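Local coordinates for CigR Protein (Salmonella enterica subsp. enterica serovar Typhimurium, PDB 4EW5), which is of unknown function but is probably an inner membrane protein, of which this chain is the C-terminal domain, at residues 15-18 and 19-23. Numbering follows the deposited sequence.
With EDO (1,2-ethanediol), chain C.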
# COMPACT_ATOMS: atom_id res chain seq x y z
N ILE A 15 2.35 2.59 -2.76
CA ILE A 15 2.77 2.20 -1.40
C ILE A 15 3.00 0.70 -1.27
O ILE A 15 3.99 0.26 -0.68
CB ILE A 15 1.81 2.74 -0.33
CG1 ILE A 15 1.85 4.25 -0.35
CG2 ILE A 15 2.21 2.22 1.07
CD1 ILE A 15 0.76 5.00 0.47
N SER A 16 2.09 -0.09 -1.82
CA SER A 16 2.13 -1.52 -1.77
C SER A 16 3.31 -2.11 -2.50
O SER A 16 4.00 -2.97 -1.97
CB SER A 16 0.86 -2.15 -2.35
OG SER A 16 -0.26 -1.82 -1.63
N TYR A 17 3.55 -1.64 -3.70
CA TYR A 17 4.77 -2.04 -4.43
C TYR A 17 6.02 -1.65 -3.61
O TYR A 17 6.93 -2.46 -3.47
CB TYR A 17 4.88 -1.34 -5.79
CG TYR A 17 6.18 -1.60 -6.42
CD1 TYR A 17 6.43 -2.83 -7.03
CD2 TYR A 17 7.22 -0.66 -6.37
CE1 TYR A 17 7.67 -3.12 -7.55
CE2 TYR A 17 8.48 -0.94 -6.95
CZ TYR A 17 8.70 -2.20 -7.50
OH TYR A 17 9.91 -2.47 -8.08
N ALA A 18 6.07 -0.44 -3.07
CA ALA A 18 7.32 0.02 -2.41
C ALA A 18 7.70 -0.87 -1.26
O ALA A 18 8.87 -1.19 -1.08
CB ALA A 18 7.24 1.47 -1.97
N VAL A 19 6.72 -1.26 -0.45
CA VAL A 19 7.06 -2.09 0.73
C VAL A 19 7.37 -3.56 0.33
O VAL A 19 8.30 -4.18 0.86
CB VAL A 19 5.96 -2.04 1.83
CG1 VAL A 19 4.66 -2.70 1.39
CG2 VAL A 19 6.55 -2.71 3.09
N ALA A 20 6.68 -4.07 -0.70
CA ALA A 20 6.93 -5.42 -1.22
C ALA A 20 8.32 -5.48 -1.82
O ALA A 20 9.05 -6.48 -1.63
CB ALA A 20 5.81 -5.88 -2.22
N ARG A 21 8.73 -4.41 -2.52
CA ARG A 21 10.05 -4.37 -3.12
C ARG A 21 11.12 -4.20 -2.05
O ARG A 21 12.17 -4.76 -2.15
CB ARG A 21 10.15 -3.27 -4.17
CG ARG A 21 11.52 -3.14 -4.81
CD ARG A 21 11.70 -4.34 -5.77
NE ARG A 21 12.86 -4.18 -6.63
CZ ARG A 21 13.42 -5.15 -7.36
NH1 ARG A 21 12.97 -6.38 -7.32
NH2 ARG A 21 14.46 -4.83 -8.13
N GLN A 22 10.86 -3.41 -1.02
CA GLN A 22 11.78 -3.36 0.14
C GLN A 22 11.97 -4.68 0.80
O GLN A 22 13.10 -5.04 1.16
CB GLN A 22 11.27 -2.38 1.18
CG GLN A 22 11.31 -0.98 0.72
CD GLN A 22 10.53 -0.05 1.64
OE1 GLN A 22 9.68 -0.46 2.42
NE2 GLN A 22 10.79 1.23 1.48
N LEU A 23 10.88 -5.45 1.00
CA LEU A 23 10.98 -6.77 1.57
C LEU A 23 11.78 -7.68 0.65
O LEU A 23 12.73 -8.39 1.08
CB LEU A 23 9.56 -7.33 1.78
CG LEU A 23 8.78 -6.76 2.96
CD1 LEU A 23 7.27 -7.00 2.83
CD2 LEU A 23 9.33 -7.35 4.27
C1 EDO C . 14.12 -1.24 -7.14
O1 EDO C . 15.45 -1.65 -7.68
C2 EDO C . 12.98 -1.21 -8.20
O2 EDO C . 11.83 -0.30 -8.00
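Tyr17 and Arg21, one helical turn apart on helix 11-26, run side by side in the same direction, a worked example of i to i+4 pairing between an aromatic ring and an arginine chain. Both leave the backbone with CG anti to N (chi1 172° and 178°), which sends them the same way from the helix. Arg21 CB then lies over one face of the Tyr17 ring, 4.1 Å from its centroid and offset toward the rim, a CH-pi contact. The arginine bends at chi2, bringing CD to 3.5 Å from Tyr17 OH, while the guanidinium continues past the phenol, its plane 22° from that of the ring. A 1,2-ethanediol, probably from the crystallisation liquor, spans the two ends: its O2 sits at the ring edge, hydrogen-bonded to Tyr17 OH at 2.9 Å, and its O1 receives a weak bond from Arg21 NH2. The main anchors of the guanidinium are the carbonyls of Val98, Asp100 and Leu101, which tie the helix to the C-terminal segment. The backbone hydrogen bond from Arg21 N to Tyr17 O (2.8 Å) joins the same two residues. Elsewhere on the turn, Val19 packs on Val19 of the second subunit. The chemistry implies a division of labour: CB of Arg21 rests on the aromatic face near its rim and CD lies against the hydroxyl, while the charged end, gripped by backbone oxygens, probably limits how far the chain can swing off the ring.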